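Local coordinates for spike protein S1 (Bat coronavirus HKU9, PDB 5GYQ) that probably attaches the virion to the host cell membrane by engaging a receptor, this chain being the putative receptor-binding domain of the spike, at residues 11-16 / 103-108; 18-23 / 89-94; 69-74 / 149-154. One frame throughout, in Å; residues are numbered along the deposited sequence. Where two conformers were deposited one is given.

Overall arrangement
All three contacts lie in the C-terminal domain of S1, the putative receptor-binding domain, around one antiparallel five-stranded sheet. Contact 3 joins two neighbouring strands, 63-71 and 146-157. Contact 1 sets helix 10-14 and the turn after it against strand 100-111, next in the sheet beyond 146-157, and its centre is about 8 Å from that of contact 3. Contact 2, about 10 Å from contact 3 and 15 Å from contact 1, ties the loop before edge strand 23-27 to the end of helix 86-90. Along the chain the order is 11-16, 18-23, 69-74, 89-94, 103-108, 149-154; the segments of contact 3 alternate with those of both others, drawing far-apart sequence together around one sheet.

Contact 1: residues 11-16 / 103-108; sequences SVLQDP and HAFYLN
F105 and L107 rise from strand 100-111 to meet L13 and P16, the end of a short helix and the turn that follows it. L107 is instructive when followed outward. Its CB starts toward the turn, and a first torsion that sets CG opposite the carbonyl carbon (chi1 -79°) brings both methyls up to the proline ring. CD1 lies 3.8 Å from P16 CG and equally close to P16 CD, while CD2 meets the same CD at 3.8 Å, so the forked end of the leucine meets the CG-CD corner of the pyrrolidine tip to tip. CD1 also packs against the amide nitrogen of G150. This is helix-on-sheet packing in the core of the betacoronavirus S1 C-terminal domain: helix 10-14 and its exit lie against the antiparallel sheet, with no hydrogen bond between the two segments. With F105 CG between the backbone N and the carbonyl carbon (chi1 55°), the ring projects toward the helix and CZ comes 4.1 Å from L13 CD2, the leucine side chain crossing the phenylalanine at about a right angle. CZ also approaches P16 CG at 4.3 Å, and F105 CE1 lies 3.8 Å from L13 O. Polar ties to strand 63-71, two places along the sheet, come from the turn, where P16 O accepts a hydrogen bond from R70 NE and D15 OD1 forms a salt bridge with R70 NH2.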
# COMPACT_ATOMS: atom_id res chain seq x y z
N SER A 11 -8.49 4.28 9.86
CA SER A 11 -7.54 5.09 10.62
C SER A 11 -6.22 5.30 9.88
O SER A 11 -5.71 6.42 9.82
CB SER A 11 -7.28 4.46 11.98
OG SER A 11 -6.81 3.13 11.85
N VAL A 12 -5.67 4.23 9.33
CA VAL A 12 -4.40 4.31 8.63
C VAL A 12 -4.59 5.01 7.29
O VAL A 12 -3.65 5.59 6.74
CB VAL A 12 -3.76 2.92 8.42
CG1 VAL A 12 -4.23 2.28 7.13
CG2 VAL A 12 -2.26 3.03 8.44
N LEU A 13 -5.81 4.97 6.77
CA LEU A 13 -6.12 5.63 5.51
C LEU A 13 -6.19 7.14 5.70
O LEU A 13 -5.85 7.89 4.79
CB LEU A 13 -7.44 5.12 4.93
CG LEU A 13 -7.37 3.77 4.23
CD1 LEU A 13 -8.74 3.35 3.74
CD2 LEU A 13 -6.38 3.82 3.07
N GLN A 14 -6.62 7.59 6.87
CA GLN A 14 -6.65 9.04 7.10
C GLN A 14 -5.29 9.59 7.55
O GLN A 14 -5.09 10.80 7.56
CB GLN A 14 -7.74 9.39 8.12
CG GLN A 14 -7.43 9.05 9.55
CD GLN A 14 -8.64 9.18 10.45
OE1 GLN A 14 -9.77 8.92 10.04
NE2 GLN A 14 -8.41 9.60 11.69
N ASP A 15 -4.36 8.70 7.90
CA ASP A 15 -3.00 9.13 8.23
C ASP A 15 -1.98 8.03 7.90
O ASP A 15 -1.50 7.34 8.80
CB ASP A 15 -2.90 9.51 9.70
CG ASP A 15 -1.54 10.11 10.06
OD1 ASP A 15 -0.82 10.56 9.14
OD2 ASP A 15 -1.20 10.14 11.26
N PRO A 16 -1.64 7.89 6.61
CA PRO A 16 -0.71 6.85 6.14
C PRO A 16 0.66 6.95 6.80
O PRO A 16 1.22 8.04 6.92
CB PRO A 16 -0.61 7.12 4.64
CG PRO A 16 -1.88 7.82 4.30
CD PRO A 16 -2.18 8.68 5.49
N HIS A 103 -2.81 2.11 -5.65
CA HIS A 103 -3.76 3.20 -5.55
C HIS A 103 -3.19 4.38 -4.78
O HIS A 103 -3.10 4.35 -3.55
CB HIS A 103 -5.06 2.73 -4.90
CG HIS A 103 -6.19 3.69 -5.03
ND1 HIS A 103 -7.46 3.42 -4.57
CD2 HIS A 103 -6.25 4.93 -5.57
CE1 HIS A 103 -8.25 4.45 -4.83
NE2 HIS A 103 -7.54 5.38 -5.43
N ALA A 104 -2.80 5.42 -5.51
CA ALA A 104 -2.32 6.65 -4.91
C ALA A 104 -3.45 7.68 -4.85
O ALA A 104 -4.13 7.92 -5.85
CB ALA A 104 -1.14 7.20 -5.68
N PHE A 105 -3.63 8.27 -3.68
CA PHE A 105 -4.72 9.21 -3.45
C PHE A 105 -4.22 10.46 -2.74
O PHE A 105 -3.18 10.44 -2.08
CB PHE A 105 -5.84 8.54 -2.64
CG PHE A 105 -5.38 7.94 -1.34
CD1 PHE A 105 -5.46 8.66 -0.16
CD2 PHE A 105 -4.88 6.65 -1.29
CE1 PHE A 105 -5.04 8.11 1.04
CE2 PHE A 105 -4.46 6.09 -0.10
CZ PHE A 105 -4.54 6.83 1.07
N TYR A 106 -4.98 11.55 -2.87
CA TYR A 106 -4.57 12.85 -2.33
C TYR A 106 -4.66 12.93 -0.81
O TYR A 106 -5.63 12.47 -0.21
CB TYR A 106 -5.41 13.96 -2.96
CG TYR A 106 -5.09 14.21 -4.42
CD1 TYR A 106 -4.05 15.04 -4.79
CD2 TYR A 106 -5.83 13.59 -5.42
CE1 TYR A 106 -3.75 15.27 -6.13
CE2 TYR A 106 -5.54 13.81 -6.76
CZ TYR A 106 -4.50 14.65 -7.10
OH TYR A 106 -4.21 14.86 -8.43
N LEU A 107 -3.63 13.51 -0.20
CA LEU A 107 -3.61 13.78 1.23
C LEU A 107 -3.58 15.28 1.49
O LEU A 107 -3.89 15.73 2.59
CB LEU A 107 -2.40 13.12 1.89
CG LEU A 107 -2.45 11.63 2.19
CD1 LEU A 107 -1.13 11.16 2.75
CD2 LEU A 107 -3.58 11.33 3.16
N ASN A 108 -3.21 16.03 0.45
CA ASN A 108 -3.06 17.48 0.54
C ASN A 108 -2.15 17.88 1.69
O ASN A 108 -2.45 18.79 2.46
CB ASN A 108 -4.43 18.15 0.71
CG ASN A 108 -5.48 17.57 -0.22
OD1 ASN A 108 -6.58 17.24 0.20
ND2 ASN A 108 -5.13 17.44 -1.50

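Contact 2: residues 18-23 / 89-94; sequences QPVVWR and LYNYAL
N91 O, the carbonyl oxygen just past helix 86-90, receives a hydrogen bond from a water 2.8 Å away. The same water donates to V20 O at 2.9 Å, so one molecule joins two acceptors that could not bond to each other directly. The side chain of N91 adds a second link between the segments. Its CB packs 4.2 Å from P19 CB, and OD1 rests 3.3 Å from V20 CA, against the bend of the short 3-10 turn. Both polar atoms of the amide are engaged elsewhere: OD1 accepts from A116 N and ND2 donates to T86 O, which would hold the group in a fixed rotation. One residue further on, Y92 meets W22 in a T-shaped stack. The tyrosine presents its edge to the indole face with the planes at 85° and the ring centroids, five-membered for the indole, 4.7 Å apart. Y92 CD1 is the atom that reaches in, 3.3 Å from W22 CD2, while CB of the same tyrosine makes a CH-pi contact with the five-membered ring at 4.3 Å. With CG of Y92 opposite its own backbone N, the chi1 of -178° carries the CD1-CE1 edge of the ring onto the indole face, and the hydroxyl goes on to hydrogen-bond D67 OD2. R126 also holds W22, NH2 donating to its carbonyl and the guanidinium making a cation-pi contact with its ring. The loop leading into strand 23-27 is thus fastened to the end of helix 86-90. Chemically, weakly positive C-H groups of tyrosine lie on an electron-rich indole, a buried aromatic attraction that works alongside a water bridge that gives two facing carbonyl oxygens, V20 O and N91 O, a shared donor.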
# COMPACT_ATOMS: atom_id res chain seq x y z
N GLN A 18 4.79 6.54 7.51
CA GLN A 18 5.99 6.76 6.72
C GLN A 18 6.35 5.46 6.03
O GLN A 18 6.12 4.38 6.58
CB GLN A 18 7.14 7.25 7.60
CG GLN A 18 6.85 8.53 8.38
CD GLN A 18 6.71 9.75 7.48
OE1 GLN A 18 7.12 9.73 6.32
NE2 GLN A 18 6.13 10.81 8.02
N PRO A 19 6.89 5.54 4.80
CA PRO A 19 7.19 4.33 4.03
C PRO A 19 8.18 3.40 4.74
O PRO A 19 8.12 2.19 4.52
CB PRO A 19 7.78 4.87 2.73
CG PRO A 19 8.20 6.27 3.04
CD PRO A 19 7.23 6.76 4.07
N VAL A 20 9.06 3.95 5.57
CA VAL A 20 10.00 3.12 6.30
C VAL A 20 9.26 2.19 7.27
O VAL A 20 9.74 1.10 7.58
CB VAL A 20 11.05 3.98 7.06
CG1 VAL A 20 10.41 4.80 8.17
CG2 VAL A 20 12.16 3.10 7.63
N VAL A 21 8.07 2.60 7.72
CA VAL A 21 7.25 1.74 8.57
C VAL A 21 5.86 1.50 7.98
O VAL A 21 4.85 1.63 8.67
CB VAL A 21 7.09 2.33 10.00
CG1 VAL A 21 8.35 2.13 10.79
CG2 VAL A 21 6.72 3.82 9.94
N TRP A 22 5.81 1.13 6.70
CA TRP A 22 4.56 0.83 6.02
C TRP A 22 3.79 -0.28 6.73
O TRP A 22 4.39 -1.16 7.35
CB TRP A 22 4.81 0.43 4.56
CG TRP A 22 5.66 -0.81 4.38
CD1 TRP A 22 7.03 -0.87 4.30
CD2 TRP A 22 5.20 -2.17 4.25
NE1 TRP A 22 7.44 -2.16 4.13
CE2 TRP A 22 6.34 -2.98 4.09
CE3 TRP A 22 3.94 -2.77 4.24
CZ2 TRP A 22 6.26 -4.36 3.93
CZ3 TRP A 22 3.86 -4.14 4.08
CH2 TRP A 22 5.01 -4.93 3.93
N ARG A 23 2.46 -0.24 6.63
CA ARG A 23 1.66 -1.22 7.37
C ARG A 23 0.89 -2.18 6.48
O ARG A 23 0.39 -1.81 5.43
CB ARG A 23 0.68 -0.50 8.31
CG ARG A 23 1.30 -0.13 9.65
CD ARG A 23 0.79 1.21 10.14
NE ARG A 23 0.32 1.17 11.52
CZ ARG A 23 0.12 2.25 12.27
NH1 ARG A 23 0.37 3.45 11.77
NH2 ARG A 23 -0.31 2.12 13.52
N LEU A 89 14.30 0.45 -2.86
CA LEU A 89 15.49 -0.27 -2.43
C LEU A 89 15.55 -0.43 -0.91
O LEU A 89 16.07 -1.42 -0.41
CB LEU A 89 16.76 0.43 -2.92
CG LEU A 89 17.04 0.37 -4.43
CD1 LEU A 89 18.29 1.16 -4.77
CD2 LEU A 89 17.17 -1.08 -4.90
N TYR A 90 15.00 0.54 -0.18
CA TYR A 90 15.21 0.56 1.26
C TYR A 90 13.95 0.66 2.12
O TYR A 90 14.04 0.66 3.35
CB TYR A 90 16.13 1.72 1.63
CG TYR A 90 17.42 1.77 0.83
CD1 TYR A 90 18.41 0.82 1.02
CD2 TYR A 90 17.65 2.78 -0.10
CE1 TYR A 90 19.59 0.86 0.30
CE2 TYR A 90 18.82 2.84 -0.82
CZ TYR A 90 19.79 1.87 -0.62
OH TYR A 90 20.96 1.92 -1.34
N ASN A 91 12.77 0.72 1.50
CA ASN A 91 11.55 0.94 2.28
C ASN A 91 10.40 -0.01 1.95
O ASN A 91 9.94 -0.76 2.81
CB ASN A 91 11.08 2.38 2.11
CG ASN A 91 12.10 3.38 2.63
OD1 ASN A 91 12.04 3.82 3.78
ND2 ASN A 91 13.06 3.73 1.78
N TYR A 92 9.92 0.04 0.71
CA TYR A 92 8.86 -0.85 0.26
C TYR A 92 9.07 -1.24 -1.19
O TYR A 92 9.25 -0.38 -2.05
CB TYR A 92 7.48 -0.21 0.44
CG TYR A 92 6.34 -1.12 0.04
CD1 TYR A 92 5.74 -1.95 0.97
CD2 TYR A 92 5.88 -1.17 -1.27
CE1 TYR A 92 4.71 -2.80 0.61
CE2 TYR A 92 4.85 -2.01 -1.64
CZ TYR A 92 4.27 -2.82 -0.69
OH TYR A 92 3.24 -3.66 -1.05
N ALA A 93 9.02 -2.54 -1.47
CA ALA A 93 9.22 -3.05 -2.83
C ALA A 93 8.12 -4.02 -3.24
O ALA A 93 7.73 -4.89 -2.46
CB ALA A 93 10.58 -3.72 -2.94
N LEU A 94 7.62 -3.86 -4.46
CA LEU A 94 6.63 -4.78 -5.01
C LEU A 94 7.20 -6.19 -5.12
O LEU A 94 8.39 -6.36 -5.39
CB LEU A 94 6.16 -4.30 -6.38
CG LEU A 94 5.34 -3.02 -6.40
CD1 LEU A 94 5.02 -2.62 -7.83
CD2 LEU A 94 4.07 -3.20 -5.59
O HOH W 1 10.84 -0.49 5.46

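Contact 3: residues 69-74 / 149-154; sequences MRINET and YGLAVI. With NAG (2-acetamido-2-deoxy-beta-D-glucopyranose), chain B.
I71 CG2 drops into the hollow between the bases of Y149 and L151, two residues that stand on the same sheet face. It lies 3.7 Å from L151 CB and, more loosely, near Y149 CB. Its CG1 points opposite the backbone N (chi1 -172°), and CD1 continues obliquely across L151 to 4.0 Å from CD2. M69 fills the next gap: its SD sits beside that same CD2, at 4.2 Å, and its CE runs on to V153 CG2. These bumps lie on strands 63-71 and 146-157, neighbouring inner strands of the antiparallel sheet of the receptor-binding domain; L76 and L79 of helix 73-81 pack on I71, L79 also on L151, and F87 of helix 86-90 on M69 and I71. M69 with L151 and I71 with Y149 are hydrogen-bonded pairs; Y149 N to I71 O is 2.9 Å long with an N-H...O angle of 165°. R70 and G150 form the non-hydrogen-bonded pair between them, where R70 CA makes a CH...O contact with Y149 O at 3.3 Å. Beyond the strand, E73 bends at chi2 (75°) to bring OE2 against the tyrosine ring, and Y149 OH reaches it in a weak bond. N72 is the N-cap of helix 73-81, OD1 capping H75 N, while its ND2 is bonded covalently to N-acetylglucosamine. The sugar's N2 donates to T74 OG1 at 2.9 Å, the threonine that completes the N-E-T glycosylation sequon.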
# COMPACT_ATOMS: atom_id res chain seq x y z
N MET A 69 0.96 3.27 3.05
CA MET A 69 2.05 4.17 3.40
C MET A 69 1.87 5.51 2.69
O MET A 69 0.90 5.69 1.97
CB MET A 69 3.40 3.56 3.03
CG MET A 69 3.64 3.48 1.53
SD MET A 69 4.45 1.94 1.03
CE MET A 69 3.07 0.80 1.12
N ARG A 70 2.80 6.43 2.90
CA ARG A 70 2.81 7.67 2.14
C ARG A 70 3.97 7.66 1.17
O ARG A 70 4.95 6.93 1.36
CB ARG A 70 2.88 8.88 3.08
CG ARG A 70 4.10 8.93 3.98
CD ARG A 70 4.00 10.12 4.93
NE ARG A 70 2.77 10.08 5.70
CZ ARG A 70 2.05 11.14 6.04
NH1 ARG A 70 2.44 12.36 5.66
NH2 ARG A 70 0.93 11.00 6.74
N ILE A 71 3.88 8.48 0.12
CA ILE A 71 4.85 8.42 -0.97
C ILE A 71 4.82 9.73 -1.77
O ILE A 71 3.75 10.27 -2.01
CB ILE A 71 4.56 7.20 -1.90
CG1 ILE A 71 5.66 6.99 -2.93
CG2 ILE A 71 3.19 7.33 -2.57
CD1 ILE A 71 5.49 5.70 -3.73
N ASN A 72 5.98 10.26 -2.16
CA ASN A 72 5.94 11.49 -2.93
C ASN A 72 6.02 11.20 -4.43
O ASN A 72 6.19 10.05 -4.83
CB ASN A 72 7.03 12.48 -2.46
CG ASN A 72 8.45 12.13 -2.92
OD1 ASN A 72 8.69 11.16 -3.63
ND2 ASN A 72 9.40 12.97 -2.49
N GLU A 73 5.88 12.25 -5.24
CA GLU A 73 5.70 12.09 -6.69
C GLU A 73 6.84 11.35 -7.39
O GLU A 73 6.59 10.49 -8.23
CB GLU A 73 5.51 13.46 -7.34
CG GLU A 73 5.27 13.40 -8.85
CD GLU A 73 3.87 12.94 -9.23
OE1 GLU A 73 3.64 12.63 -10.42
OE2 GLU A 73 2.99 12.88 -8.34
N THR A 74 8.08 11.68 -7.04
CA THR A 74 9.25 11.03 -7.64
C THR A 74 9.21 9.52 -7.41
O THR A 74 9.31 8.72 -8.36
CB THR A 74 10.56 11.60 -7.04
OG1 THR A 74 10.58 13.02 -7.16
CG2 THR A 74 11.77 11.01 -7.75
N TYR A 149 1.48 11.82 -1.21
CA TYR A 149 0.26 11.10 -1.51
C TYR A 149 0.11 9.89 -0.60
O TYR A 149 1.10 9.34 -0.11
CB TYR A 149 0.23 10.64 -2.97
CG TYR A 149 0.37 11.76 -3.96
CD1 TYR A 149 -0.68 12.64 -4.20
CD2 TYR A 149 1.55 11.94 -4.67
CE1 TYR A 149 -0.55 13.67 -5.11
CE2 TYR A 149 1.68 12.96 -5.59
CZ TYR A 149 0.63 13.83 -5.80
OH TYR A 149 0.75 14.85 -6.71
N GLY A 150 -1.13 9.49 -0.36
CA GLY A 150 -1.40 8.22 0.28
C GLY A 150 -1.24 7.12 -0.75
O GLY A 150 -1.50 7.32 -1.93
N LEU A 151 -0.81 5.95 -0.30
CA LEU A 151 -0.63 4.81 -1.18
C LEU A 151 -1.14 3.53 -0.55
O LEU A 151 -0.69 3.14 0.55
CB LEU A 151 0.84 4.63 -1.57
CG LEU A 151 1.12 3.41 -2.46
CD1 LEU A 151 0.51 3.61 -3.84
CD2 LEU A 151 2.60 3.12 -2.57
N ALA A 152 -2.07 2.90 -1.24
CA ALA A 152 -2.56 1.58 -0.89
C ALA A 152 -2.19 0.60 -1.99
O ALA A 152 -2.63 0.74 -3.14
CB ALA A 152 -4.07 1.60 -0.67
N VAL A 153 -1.37 -0.38 -1.65
CA VAL A 153 -0.99 -1.45 -2.55
C VAL A 153 -1.89 -2.64 -2.27
O VAL A 153 -1.83 -3.24 -1.20
CB VAL A 153 0.48 -1.86 -2.38
CG1 VAL A 153 0.84 -2.97 -3.37
CG2 VAL A 153 1.39 -0.66 -2.57
N ILE A 154 -2.74 -2.96 -3.24
CA ILE A 154 -3.67 -4.06 -3.10
C ILE A 154 -3.14 -5.29 -3.82
O ILE A 154 -3.09 -5.32 -5.04
CB ILE A 154 -5.06 -3.68 -3.64
CG1 ILE A 154 -5.52 -2.35 -3.04
CG2 ILE A 154 -6.07 -4.78 -3.34
CD1 ILE A 154 -6.82 -1.83 -3.59
C1 NAG B . 10.80 12.84 -2.80
C2 NAG B . 11.33 14.06 -3.53
C3 NAG B . 12.76 13.80 -3.99
C4 NAG B . 13.63 13.38 -2.81
C5 NAG B . 12.97 12.28 -1.98
C6 NAG B . 13.68 12.05 -0.66
C7 NAG B . 9.63 15.47 -4.59
C8 NAG B . 8.82 15.72 -5.83
N2 NAG B . 10.48 14.43 -4.64
O3 NAG B . 13.25 14.99 -4.59
O4 NAG B . 14.86 12.82 -3.28
O5 NAG B . 11.60 12.59 -1.66
O6 NAG B . 13.10 10.97 0.06
O7 NAG B . 9.54 16.17 -3.59